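Local coordinates for protein phosphoribosylaminoimidazole carboxylase (Bombyx mori, PDB 4JA0) that probably catalyses two steps of de novo purine biosynthesis, carboxylating aminoimidazole ribotide and joining the product to aspartate as SAICAR, in two domains of one chain, at residues D52-A57 with A242-V247; K56-N61 with S85-L90; I211-W216 with R249-V254. One frame throughout, in Å; residues are numbered along the deposited sequence.

In the fold
Strand 52-53 leads through a short loop into helix 57-74, and contacts 1 and 2 both start from this stretch, sharing Lys56 and Ala57. Contact 2 closes the shorter loop, bringing 56-61 against the turn of the hairpin 80-91. Contact 1 closes a far longer one, with strand 52-53 and its exit meeting helix 241-257. Contact 3 opens at 211-216 inside that long loop and ends further along the same helix, at 249-254, thereby crossing contact 1. Their centres lie about 12 to 15 Å apart. Lys56, in a long, weak ion pair with Asp214, and Ile59 of helix 57-74, packing on Phe251, link this stretch to contact 3.

Contact 1 of 3, residues D52-A57 with A242-V247; sequences DLEGKA and ADLDTV
Asp52 and Glu54 lean on Leu244, joining the end of a short strand of the antiparallel sheet in the SAICAR synthetase domain to helix 241-257. The contact is small, with a summed buried surface of 194 Å²: one carbon-carbon touch, and otherwise oxygens of Leu53 and Glu54 against Leu244 and Val247.

In sequence order, Asp52 touches first through its CB, which lies 3.6 Å from CD1 of Leu244. Its carboxylate is engaged elsewhere, OD2 being hydrogen-bonded to the hydroxyl of Tyr233 on helix 231-235. Leu53 points its side chain off the helix, and only its backbone takes part, with O lying 3.7 Å from CD1 of Leu244. This one methyl therefore touches both the Asp52 methylene and the Leu53 carbonyl.

Glu54 carries the rest. Its chain is extended beyond CG (chi2 173°), which carries the carboxylate across to the helix, and the two side chains of Glu54 and Leu244 meet at a slant. The exact place of OE2 is doubtful, because the model sets it close to the backbone O of Leu244 although both are acceptors, and at 2.8 Å resolution this supports no bond. Its approach to CB of Leu244, modelled at 3.4 Å, and its looser one to Val247 one turn on are equally uncertain.

Leu244 also touches Tyr233 of helix 231-235 and Val239 of the following loop, so it has neighbours besides the strand, while Val247 packs on Val232. The part of the contact that does not depend on OE2 is the meeting of Leu244 CD1 with Asp52 CB and Leu53 O.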
ATOM      1  N   ASP A  52     -58.497 -49.205  -2.384  1.00 37.48           N
ATOM      2  CA  ASP A  52     -58.985 -50.114  -1.344  1.00 28.18           C
ATOM      3  C   ASP A  52     -59.022 -49.331  -0.021  1.00 22.74           C
ATOM      4  O   ASP A  52     -58.787 -48.123  -0.025  1.00 27.58           O
ATOM      5  CB  ASP A  52     -58.118 -51.390  -1.262  1.00 29.86           C
ATOM      6  CG  ASP A  52     -57.962 -52.113  -2.627  1.00 38.35           C
ATOM      7  OD1 ASP A  52     -58.685 -53.095  -2.890  1.00 26.38           O
ATOM      8  OD2 ASP A  52     -57.107 -51.717  -3.443  1.00 28.65           O
ATOM      9  N   LEU A  53     -59.347 -49.994   1.090  1.00 35.89           N
ATOM     10  CA  LEU A  53     -59.543 -49.321   2.392  1.00 35.97           C
ATOM     11  C   LEU A  53     -58.574 -49.853   3.451  1.00 42.30           C
ATOM     12  O   LEU A  53     -58.098 -50.979   3.323  1.00 44.93           O
ATOM     13  CB  LEU A  53     -61.001 -49.501   2.859  1.00 31.96           C
ATOM     14  CG  LEU A  53     -61.993 -48.339   2.713  1.00 41.71           C
ATOM     15  CD1 LEU A  53     -62.075 -47.924   1.260  1.00 35.19           C
ATOM     16  CD2 LEU A  53     -63.387 -48.745   3.171  1.00 18.57           C
ATOM     17  N   GLU A  54     -58.280 -49.050   4.483  1.00 48.18           N
ATOM     18  CA  GLU A  54     -57.331 -49.446   5.542  1.00 55.63           C
ATOM     19  C   GLU A  54     -57.524 -48.780   6.916  1.00 52.06           C
ATOM     20  O   GLU A  54     -58.561 -48.182   7.174  1.00 72.87           O
ATOM     21  CB  GLU A  54     -55.906 -49.203   5.060  1.00 38.75           C
ATOM     22  CG  GLU A  54     -55.298 -50.401   4.385  1.00 50.34           C
ATOM     23  CD  GLU A  54     -53.972 -50.081   3.777  1.00 43.96           C
ATOM     24  OE1 GLU A  54     -53.749 -48.891   3.488  1.00 45.97           O
ATOM     25  OE2 GLU A  54     -53.159 -51.009   3.591  1.00 59.10           O
ATOM     26  N   GLY A  55     -56.518 -48.881   7.786  1.00 37.74           N
ATOM     27  CA  GLY A  55     -56.523 -48.160   9.053  1.00 26.04           C
ATOM     28  C   GLY A  55     -55.455 -47.062   9.074  1.00 67.08           C
ATOM     29  O   GLY A  55     -54.858 -46.793  10.115  1.00 33.67           O
ATOM     30  N   LYS A  56     -55.248 -46.388   7.937  1.00 67.62           N
ATOM     31  CA  LYS A  56     -54.017 -45.613   7.710  1.00 29.98           C
ATOM     32  C   LYS A  56     -54.081 -44.069   7.830  1.00 30.61           C
ATOM     33  O   LYS A  56     -53.074 -43.387   7.616  1.00 20.49           O
ATOM     34  CB  LYS A  56     -53.403 -45.985   6.350  1.00 21.77           C
ATOM     35  CG  LYS A  56     -53.942 -45.232   5.125  1.00 18.21           C
ATOM     36  CD  LYS A  56     -52.922 -45.312   3.973  1.00 24.46           C
ATOM     37  CE  LYS A  56     -53.193 -44.351   2.790  1.00 35.16           C
ATOM     38  NZ  LYS A  56     -53.567 -42.936   3.117  1.00 29.71           N
ATOM     39  N   ALA A  57     -55.238 -43.507   8.156  1.00 30.79           N
ATOM     40  CA  ALA A  57     -55.334 -42.057   8.278  1.00 18.19           C
ATOM     41  C   ALA A  57     -54.448 -41.524   9.408  1.00 23.67           C
ATOM     42  O   ALA A  57     -53.884 -40.430   9.305  1.00 32.66           O
ATOM     43  CB  ALA A  57     -56.771 -41.632   8.489  1.00 14.84           C
ATOM     44  N   ALA A 242     -54.362 -59.277   3.009  1.00 39.92           N
ATOM     45  CA  ALA A 242     -53.051 -59.640   3.497  1.00 30.02           C
ATOM     46  C   ALA A 242     -52.025 -58.704   2.878  1.00 45.57           C
ATOM     47  O   ALA A 242     -51.127 -58.215   3.575  1.00 45.09           O
ATOM     48  CB  ALA A 242     -52.742 -61.092   3.148  1.00 17.41           C
ATOM     49  N   ASP A 243     -52.167 -58.465   1.570  1.00 45.07           N
ATOM     50  CA  ASP A 243     -51.320 -57.522   0.838  1.00 29.20           C
ATOM     51  C   ASP A 243     -51.397 -56.119   1.436  1.00 35.83           C
ATOM     52  O   ASP A 243     -50.383 -55.439   1.587  1.00 39.80           O
ATOM     53  CB  ASP A 243     -51.735 -57.462  -0.634  1.00 38.85           C
ATOM     54  CG  ASP A 243     -51.356 -58.712  -1.406  1.00 55.19           C
ATOM     55  OD1 ASP A 243     -50.301 -59.310  -1.091  1.00 50.87           O
ATOM     56  OD2 ASP A 243     -52.117 -59.089  -2.332  1.00 56.79           O
ATOM     57  N   LEU A 244     -52.604 -55.688   1.783  1.00 21.33           N
ATOM     58  CA  LEU A 244     -52.776 -54.392   2.422  1.00 32.73           C
ATOM     59  C   LEU A 244     -52.121 -54.343   3.797  1.00 39.97           C
ATOM     60  O   LEU A 244     -51.665 -53.285   4.228  1.00 37.77           O
ATOM     61  CB  LEU A 244     -54.257 -54.022   2.503  1.00 25.87           C
ATOM     62  CG  LEU A 244     -54.841 -53.765   1.107  1.00 42.37           C
ATOM     63  CD1 LEU A 244     -56.283 -53.306   1.172  1.00 35.59           C
ATOM     64  CD2 LEU A 244     -53.994 -52.750   0.353  1.00 33.57           C
ATOM     65  N   ASP A 245     -52.058 -55.486   4.476  1.00 44.63           N
ATOM     66  CA  ASP A 245     -51.448 -55.547   5.799  1.00 39.39           C
ATOM     67  C   ASP A 245     -49.951 -55.226   5.755  1.00 30.55           C
ATOM     68  O   ASP A 245     -49.450 -54.526   6.635  1.00 23.11           O
ATOM     69  CB  ASP A 245     -51.692 -56.910   6.445  1.00 25.62           C
ATOM     70  N   THR A 246     -49.234 -55.735   4.751  1.00 23.70           N
ATOM     71  CA  THR A 246     -47.802 -55.437   4.641  1.00 26.36           C
ATOM     72  C   THR A 246     -47.582 -53.962   4.286  1.00 28.00           C
ATOM     73  O   THR A 246     -46.584 -53.372   4.686  1.00 25.92           O
ATOM     74  CB  THR A 246     -47.076 -56.317   3.591  1.00 24.86           C
ATOM     75  OG1 THR A 246     -47.488 -55.952   2.268  1.00 52.62           O
ATOM     76  CG2 THR A 246     -47.331 -57.802   3.841  1.00 28.86           C
ATOM     77  N   VAL A 247     -48.527 -53.365   3.562  1.00 33.92           N
ATOM     78  CA  VAL A 247     -48.470 -51.939   3.237  1.00 21.08           C
ATOM     79  C   VAL A 247     -48.753 -51.062   4.473  1.00 19.87           C
ATOM     80  O   VAL A 247     -48.100 -50.034   4.664  1.00 23.52           O
ATOM     81  CB  VAL A 247     -49.445 -51.597   2.065  1.00 21.38           C
ATOM     82  CG1 VAL A 247     -49.580 -50.091   1.850  1.00 13.37           C
ATOM     83  CG2 VAL A 247     -48.965 -52.259   0.790  1.00 19.18           C
TER

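Contact 2 of 3, residues K56-N61 with S85-L90; sequences KAAISN and SETAFL
The Asn61 amide and the Phe89 ring lie nearly in one orientation, their planes 20° apart, where the first turn of helix 57-74 meets the beta hairpin of strands 80-83 and 88-91 in the SAICAR synthetase domain. Asn61 OD1 comes to the ring edge in its plane, 3.3 Å from Phe89 CD2. The Phe89 ring also makes a T-shaped contact with Phe80. One face of the amide lies over the Thr87-Ala88 peptide, nearly parallel to it, with Asn61 CG 3.4 Å from Thr87 C.

Asn61 carries the contact, because CG anti to the backbone N (chi1 -162°) sends the amide out from the helix over the hairpin turn. Its CB lies 3.6 Å from Glu86 O. Its ND2 donates to Ala88 O at 3.0 Å, through a bent bond. The donor stands above the carbonyl plane, 62° out of it, so it does not follow a lone pair. Ser85 N reaches the same oxygen from the opposite face, closing the turn, and Ala88 O is thus gripped by two donors. The other end of the amide has its own partner, as Asn61 OD1 accepts from Lys39 NZ on strand 36-43. Together, the Ala88 O and Lys39 partners are consistent with the modelled orientation of the amide.

Nearer the helix start, Ala58 and Ala57 meet the turn directly. Ala58 CA makes a CA-H...O contact with Glu86 O at 3.2 Å. Thr87 turns its methyl toward the helix start, where CG2 rests 3.7 Å from Ala57 CB.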
ATOM      1  N   LYS A  56     -55.248 -46.388   7.937  1.00 67.62           N
ATOM      2  CA  LYS A  56     -54.017 -45.613   7.710  1.00 29.98           C
ATOM      3  C   LYS A  56     -54.081 -44.069   7.830  1.00 30.61           C
ATOM      4  O   LYS A  56     -53.074 -43.387   7.616  1.00 20.49           O
ATOM      5  CB  LYS A  56     -53.403 -45.985   6.350  1.00 21.77           C
ATOM      6  CG  LYS A  56     -53.942 -45.232   5.125  1.00 18.21           C
ATOM      7  CD  LYS A  56     -52.922 -45.312   3.973  1.00 24.46           C
ATOM      8  CE  LYS A  56     -53.193 -44.351   2.790  1.00 35.16           C
ATOM      9  NZ  LYS A  56     -53.567 -42.936   3.117  1.00 29.71           N
ATOM     10  N   ALA A  57     -55.238 -43.507   8.156  1.00 30.79           N
ATOM     11  CA  ALA A  57     -55.334 -42.057   8.278  1.00 18.19           C
ATOM     12  C   ALA A  57     -54.448 -41.524   9.408  1.00 23.67           C
ATOM     13  O   ALA A  57     -53.884 -40.430   9.305  1.00 32.66           O
ATOM     14  CB  ALA A  57     -56.771 -41.632   8.489  1.00 14.84           C
ATOM     15  N   ALA A  58     -54.327 -42.287  10.489  1.00 33.28           N
ATOM     16  CA  ALA A  58     -53.482 -41.867  11.603  1.00 21.73           C
ATOM     17  C   ALA A  58     -52.009 -41.911  11.225  1.00 14.75           C
ATOM     18  O   ALA A  58     -51.258 -41.004  11.570  1.00 21.64           O
ATOM     19  CB  ALA A  58     -53.738 -42.742  12.814  1.00 12.81           C
ATOM     20  N   ILE A  59     -51.619 -42.933  10.465  1.00 15.45           N
ATOM     21  CA  ILE A  59     -50.232 -43.119  10.058  1.00 14.47           C
ATOM     22  C   ILE A  59     -49.770 -41.949   9.198  1.00 18.07           C
ATOM     23  O   ILE A  59     -48.703 -41.369   9.421  1.00 16.75           O
ATOM     24  CB  ILE A  59     -50.052 -44.409   9.223  1.00 22.73           C
ATOM     25  CG1 ILE A  59     -50.550 -45.646   9.984  1.00 21.73           C
ATOM     26  CG2 ILE A  59     -48.598 -44.567   8.782  1.00 19.83           C
ATOM     27  CD1 ILE A  59     -49.713 -45.992  11.198  1.00 26.85           C
ATOM     28  N   SER A  60     -50.588 -41.594   8.218  1.00 16.02           N
ATOM     29  CA  SER A  60     -50.271 -40.479   7.341  1.00 14.64           C
ATOM     30  C   SER A  60     -50.156 -39.163   8.084  1.00 15.01           C
ATOM     31  O   SER A  60     -49.150 -38.478   7.952  1.00 19.25           O
ATOM     32  CB  SER A  60     -51.319 -40.351   6.241  1.00  6.67           C
ATOM     33  OG  SER A  60     -51.239 -41.459   5.367  1.00 17.25           O
ATOM     34  N   ASN A  61     -51.149 -38.847   8.909  1.00  8.50           N
ATOM     35  CA  ASN A  61     -51.185 -37.572   9.618  1.00  9.92           C
ATOM     36  C   ASN A  61     -49.915 -37.403  10.452  1.00 18.27           C
ATOM     37  O   ASN A  61     -49.276 -36.336  10.450  1.00  9.82           O
ATOM     38  CB  ASN A  61     -52.440 -37.491  10.501  1.00 13.21           C
ATOM     39  CG  ASN A  61     -52.776 -36.073  10.924  1.00 10.13           C
ATOM     40  OD1 ASN A  61     -53.082 -35.233  10.093  1.00 11.68           O
ATOM     41  ND2 ASN A  61     -52.743 -35.810  12.221  1.00 14.36           N
ATOM     42  N   SER A  85     -55.783 -33.492  15.555  1.00 32.16           N
ATOM     43  CA  SER A  85     -56.075 -34.779  16.158  1.00 26.18           C
ATOM     44  C   SER A  85     -55.171 -35.834  15.554  1.00 26.78           C
ATOM     45  O   SER A  85     -54.162 -35.542  14.926  1.00 31.01           O
ATOM     46  CB  SER A  85     -57.530 -35.187  15.923  1.00 24.45           C
ATOM     47  OG  SER A  85     -57.840 -35.204  14.542  1.00 30.14           O
ATOM     48  N   GLU A  86     -55.585 -37.075  15.715  1.00 33.95           N
ATOM     49  CA  GLU A  86     -54.776 -38.218  15.343  1.00 40.01           C
ATOM     50  C   GLU A  86     -54.845 -38.454  13.841  1.00 33.90           C
ATOM     51  O   GLU A  86     -53.992 -39.139  13.267  1.00 28.78           O
ATOM     52  CB  GLU A  86     -55.257 -39.433  16.150  1.00 27.18           C
ATOM     53  CG  GLU A  86     -54.917 -39.345  17.668  1.00 54.79           C
ATOM     54  CD  GLU A  86     -55.492 -38.109  18.392  1.00 69.85           C
ATOM     55  OE1 GLU A  86     -56.408 -37.444  17.851  1.00 39.55           O
ATOM     56  OE2 GLU A  86     -55.015 -37.791  19.505  1.00 77.53           O
ATOM     57  N   THR A  87     -55.857 -37.861  13.212  1.00 23.23           N
ATOM     58  CA  THR A  87     -56.083 -38.052  11.787  1.00 30.54           C
ATOM     59  C   THR A  87     -56.150 -36.741  11.014  1.00 18.64           C
ATOM     60  O   THR A  87     -56.185 -36.741   9.779  1.00 19.89           O
ATOM     61  CB  THR A  87     -57.392 -38.809  11.558  1.00 28.60           C
ATOM     62  OG1 THR A  87     -58.407 -38.232  12.395  1.00 27.91           O
ATOM     63  CG2 THR A  87     -57.224 -40.280  11.915  1.00 18.54           C
ATOM     64  N   ALA A  88     -56.121 -35.627  11.740  1.00 15.61           N
ATOM     65  CA  ALA A  88     -56.278 -34.311  11.122  1.00 19.46           C
ATOM     66  C   ALA A  88     -55.237 -33.287  11.584  1.00 13.68           C
ATOM     67  O   ALA A  88     -54.602 -33.454  12.623  1.00 11.50           O
ATOM     68  CB  ALA A  88     -57.698 -33.783  11.364  1.00 12.70           C
ATOM     69  N   PHE A  89     -55.057 -32.235  10.792  1.00 16.59           N
ATOM     70  CA  PHE A  89     -54.198 -31.126  11.192  1.00 17.57           C
ATOM     71  C   PHE A  89     -54.686 -29.753  10.727  1.00 14.91           C
ATOM     72  O   PHE A  89     -55.457 -29.641   9.770  1.00 15.38           O
ATOM     73  CB  PHE A  89     -52.749 -31.341  10.732  1.00 13.60           C
ATOM     74  CG  PHE A  89     -52.551 -31.240   9.243  1.00  8.24           C
ATOM     75  CD1 PHE A  89     -52.436 -30.000   8.622  1.00 10.40           C
ATOM     76  CD2 PHE A  89     -52.438 -32.382   8.469  1.00 12.76           C
ATOM     77  CE1 PHE A  89     -52.250 -29.901   7.259  1.00  8.79           C
ATOM     78  CE2 PHE A  89     -52.246 -32.294   7.111  1.00 12.91           C
ATOM     79  CZ  PHE A  89     -52.147 -31.053   6.504  1.00  9.08           C
ATOM     80  N   LEU A  90     -54.182 -28.716  11.391  1.00 14.69           N
ATOM     81  CA  LEU A  90     -54.502 -27.339  11.066  1.00 15.86           C
ATOM     82  C   LEU A  90     -53.492 -26.742  10.118  1.00 27.90           C
ATOM     83  O   LEU A  90     -52.277 -26.815  10.334  1.00 19.62           O
ATOM     84  CB  LEU A  90     -54.557 -26.486  12.331  1.00 14.84           C
ATOM     85  CG  LEU A  90     -55.758 -26.925  13.150  1.00 42.67           C
ATOM     86  CD1 LEU A  90     -55.695 -26.426  14.587  1.00 98.21           C
ATOM     87  CD2 LEU A  90     -57.012 -26.428  12.434  1.00 40.40           C
TER

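Contact 3 of 3, residues I211-W216 with R249-V254; sequences IDSDSW and RNFAWV
Ser213, Phe251 and Val254 bury most of this contact, which seats an Asx turn, Asp212 to Asp214, on helix 241-257 in the SAICAR synthetase domain. The turn is defined by Asp212 OD1 accepting from the backbone N of Asp214, and it belongs to the loop leading into strand 216-220. Phe251 and Val254 stand three residues apart on the helix, so they face the loop together.

Ser213 enters between them. Its CB lies over the face of the Phe251 ring, 3.6 Å from the centroid and only 10° off the ring normal, a CH-pi contact with the methylene nearly above the ring centre. Its OG points the other way along the helix, anti to the carbonyl carbon (chi1 -70°), and there it meets Val254 CG1 at 3.6 Å. One small side chain thus spans both helix residues.

Phe251 also has a polar neighbour, with OD1 of Asp214 3.5 Å from CE1. The carboxylate approaches the ring obliquely, their planes being 68° apart. The other carboxylate oxygen, OD2, forms a long, weak ion pair with Lys56. Phe251 further packs on Ile59, so helix 57-74 joins the cluster.

Val254 uses the same branch twice, since CG1, anti to the backbone N, also reaches the indole of Trp216. The methyl comes to the ring edge, near its plane. One indole face is occupied by the loop's own backbone, Asp212 O standing 3.5 Å above the ring plane over its centre. Trp183 adds an edge-to-face partner, while the link to the helix ends at Val254 CG1, 3.7 Å from Trp216 CZ2.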
ATOM      1  N   ILE A 211     -47.055 -34.405   2.897  1.00 14.07           N
ATOM      2  CA  ILE A 211     -45.950 -35.249   2.498  1.00 15.67           C
ATOM      3  C   ILE A 211     -45.976 -36.470   3.409  1.00 18.28           C
ATOM      4  O   ILE A 211     -45.663 -36.364   4.594  1.00 20.26           O
ATOM      5  CB  ILE A 211     -44.587 -34.501   2.569  1.00 16.46           C
ATOM      6  CG1 ILE A 211     -44.686 -33.131   1.891  1.00 17.73           C
ATOM      7  CG2 ILE A 211     -43.478 -35.324   1.932  1.00  7.96           C
ATOM      8  CD1 ILE A 211     -43.416 -32.303   1.974  1.00  8.52           C
ATOM      9  N   ASP A 212     -46.390 -37.617   2.868  1.00 17.53           N
ATOM     10  CA  ASP A 212     -46.396 -38.863   3.632  1.00 16.06           C
ATOM     11  C   ASP A 212     -45.791 -39.991   2.793  1.00 14.66           C
ATOM     12  O   ASP A 212     -45.053 -39.716   1.846  1.00 13.79           O
ATOM     13  CB  ASP A 212     -47.808 -39.225   4.125  1.00 19.89           C
ATOM     14  CG  ASP A 212     -48.825 -39.361   2.990  1.00 28.94           C
ATOM     15  OD1 ASP A 212     -48.410 -39.709   1.867  1.00 27.87           O
ATOM     16  OD2 ASP A 212     -50.048 -39.178   3.231  1.00 14.79           O
ATOM     17  N   SER A 213     -46.095 -41.247   3.124  1.00 19.49           N
ATOM     18  CA  SER A 213     -45.566 -42.371   2.343  1.00 17.08           C
ATOM     19  C   SER A 213     -46.222 -42.515   0.989  1.00 11.30           C
ATOM     20  O   SER A 213     -45.816 -43.364   0.196  1.00 14.44           O
ATOM     21  CB  SER A 213     -45.637 -43.696   3.089  1.00  7.20           C
ATOM     22  OG  SER A 213     -44.715 -43.728   4.159  1.00 19.50           O
ATOM     23  N   ASP A 214     -47.223 -41.686   0.715  1.00  9.16           N
ATOM     24  CA  ASP A 214     -47.818 -41.654  -0.618  1.00 19.32           C
ATOM     25  C   ASP A 214     -47.085 -40.643  -1.503  1.00 13.61           C
ATOM     26  O   ASP A 214     -47.152 -40.710  -2.715  1.00  9.34           O
ATOM     27  CB  ASP A 214     -49.310 -41.303  -0.531  1.00 26.96           C
ATOM     28  CG  ASP A 214     -50.125 -42.360   0.224  1.00 54.36           C
ATOM     29  OD1 ASP A 214     -49.770 -43.560   0.152  1.00 51.38           O
ATOM     30  OD2 ASP A 214     -51.111 -41.994   0.902  1.00 51.26           O
ATOM     31  N   SER A 215     -46.320 -39.760  -0.875  1.00 17.80           N
ATOM     32  CA  SER A 215     -45.673 -38.662  -1.566  1.00  6.29           C
ATOM     33  C   SER A 215     -44.288 -39.018  -2.087  1.00  7.60           C
ATOM     34  O   SER A 215     -43.749 -38.322  -2.952  1.00 17.08           O
ATOM     35  CB  SER A 215     -45.527 -37.466  -0.616  1.00 13.51           C
ATOM     36  OG  SER A 215     -46.717 -37.209   0.102  1.00 15.83           O
ATOM     37  N   TRP A 216     -43.717 -40.105  -1.595  1.00  5.49           N
ATOM     38  CA  TRP A 216     -42.328 -40.391  -1.917  1.00  3.00           C
ATOM     39  C   TRP A 216     -41.989 -41.831  -2.252  1.00  3.50           C
ATOM     40  O   TRP A 216     -42.835 -42.721  -2.219  1.00 14.19           O
ATOM     41  CB  TRP A 216     -41.408 -39.877  -0.800  1.00  6.81           C
ATOM     42  CG  TRP A 216     -41.596 -40.518   0.560  1.00  8.64           C
ATOM     43  CD1 TRP A 216     -41.903 -41.816   0.826  1.00  7.38           C
ATOM     44  CD2 TRP A 216     -41.473 -39.868   1.833  1.00 11.65           C
ATOM     45  NE1 TRP A 216     -41.979 -42.021   2.179  1.00  8.57           N
ATOM     46  CE2 TRP A 216     -41.726 -40.841   2.824  1.00  9.36           C
ATOM     47  CE3 TRP A 216     -41.166 -38.559   2.231  1.00  7.15           C
ATOM     48  CZ2 TRP A 216     -41.685 -40.548   4.188  1.00  6.62           C
ATOM     49  CZ3 TRP A 216     -41.121 -38.269   3.588  1.00 10.89           C
ATOM     50  CH2 TRP A 216     -41.380 -39.258   4.550  1.00  9.63           C
ATOM     51  N   ARG A 249     -48.122 -52.120   7.486  1.00 18.52           N
ATOM     52  CA  ARG A 249     -46.986 -52.390   8.340  1.00 12.79           C
ATOM     53  C   ARG A 249     -45.778 -51.627   7.815  1.00 11.03           C
ATOM     54  O   ARG A 249     -44.938 -51.174   8.599  1.00 26.19           O
ATOM     55  CB  ARG A 249     -46.712 -53.903   8.458  1.00  5.01           C
ATOM     56  N   ASN A 250     -45.715 -51.436   6.500  1.00 14.55           N
ATOM     57  CA  ASN A 250     -44.652 -50.619   5.917  1.00 17.87           C
ATOM     58  C   ASN A 250     -44.744 -49.143   6.285  1.00 22.28           C
ATOM     59  O   ASN A 250     -43.744 -48.541   6.656  1.00 16.34           O
ATOM     60  CB  ASN A 250     -44.645 -50.762   4.403  1.00  9.87           C
ATOM     61  CG  ASN A 250     -43.853 -51.960   3.937  1.00 12.09           C
ATOM     62  OD1 ASN A 250     -43.269 -52.691   4.736  1.00  7.51           O
ATOM     63  ND2 ASN A 250     -43.846 -52.180   2.628  1.00 18.72           N
ATOM     64  N   PHE A 251     -45.945 -48.576   6.222  1.00 20.14           N
ATOM     65  CA  PHE A 251     -46.134 -47.158   6.517  1.00 15.25           C
ATOM     66  C   PHE A 251     -45.941 -46.858   7.999  1.00 15.67           C
ATOM     67  O   PHE A 251     -45.525 -45.756   8.358  1.00 19.25           O
ATOM     68  CB  PHE A 251     -47.528 -46.677   6.084  1.00 12.16           C
ATOM     69  CG  PHE A 251     -47.723 -46.608   4.584  1.00 14.44           C
ATOM     70  CD1 PHE A 251     -48.856 -46.003   4.053  1.00 21.30           C
ATOM     71  CD2 PHE A 251     -46.773 -47.130   3.706  1.00 12.77           C
ATOM     72  CE1 PHE A 251     -49.042 -45.923   2.674  1.00 30.86           C
ATOM     73  CE2 PHE A 251     -46.954 -47.064   2.327  1.00 17.22           C
ATOM     74  CZ  PHE A 251     -48.084 -46.453   1.809  1.00 21.83           C
ATOM     75  N   ALA A 252     -46.269 -47.825   8.856  1.00 25.57           N
ATOM     76  CA  ALA A 252     -46.096 -47.666  10.299  1.00 27.44           C
ATOM     77  C   ALA A 252     -44.616 -47.612  10.650  1.00 27.29           C
ATOM     78  O   ALA A 252     -44.199 -46.827  11.509  1.00 18.60           O
ATOM     79  CB  ALA A 252     -46.785 -48.793  11.060  1.00  6.05           C
ATOM     80  N   TRP A 253     -43.820 -48.427   9.962  1.00 11.40           N
ATOM     81  CA  TRP A 253     -42.378 -48.429  10.173  1.00 14.10           C
ATOM     82  C   TRP A 253     -41.790 -47.060   9.846  1.00 25.74           C
ATOM     83  O   TRP A 253     -40.944 -46.554  10.578  1.00 30.11           O
ATOM     84  CB  TRP A 253     -41.706 -49.518   9.332  1.00 10.77           C
ATOM     85  CG  TRP A 253     -40.216 -49.624   9.565  1.00 17.47           C
ATOM     86  CD1 TRP A 253     -39.586 -50.254  10.603  1.00 18.66           C
ATOM     87  CD2 TRP A 253     -39.178 -49.100   8.731  1.00 26.35           C
ATOM     88  NE1 TRP A 253     -38.222 -50.146  10.471  1.00  8.48           N
ATOM     89  CE2 TRP A 253     -37.947 -49.442   9.327  1.00 23.10           C
ATOM     90  CE3 TRP A 253     -39.170 -48.360   7.547  1.00 14.25           C
ATOM     91  CZ2 TRP A 253     -36.722 -49.067   8.774  1.00 18.57           C
ATOM     92  CZ3 TRP A 253     -37.953 -47.998   7.003  1.00 18.07           C
ATOM     93  CH2 TRP A 253     -36.748 -48.350   7.616  1.00 19.06           C
ATOM     94  N   VAL A 254     -42.228 -46.479   8.736  1.00 15.47           N
ATOM     95  CA  VAL A 254     -41.783 -45.158   8.343  1.00 10.68           C
ATOM     96  C   VAL A 254     -42.220 -44.077   9.341  1.00 16.72           C
ATOM     97  O   VAL A 254     -41.417 -43.221   9.700  1.00 15.75           O
ATOM     98  CB  VAL A 254     -42.273 -44.812   6.918  1.00 17.56           C
ATOM     99  CG1 VAL A 254     -42.098 -43.332   6.637  1.00  5.08           C
ATOM    100  CG2 VAL A 254     -41.533 -45.658   5.878  1.00 14.29           C
TER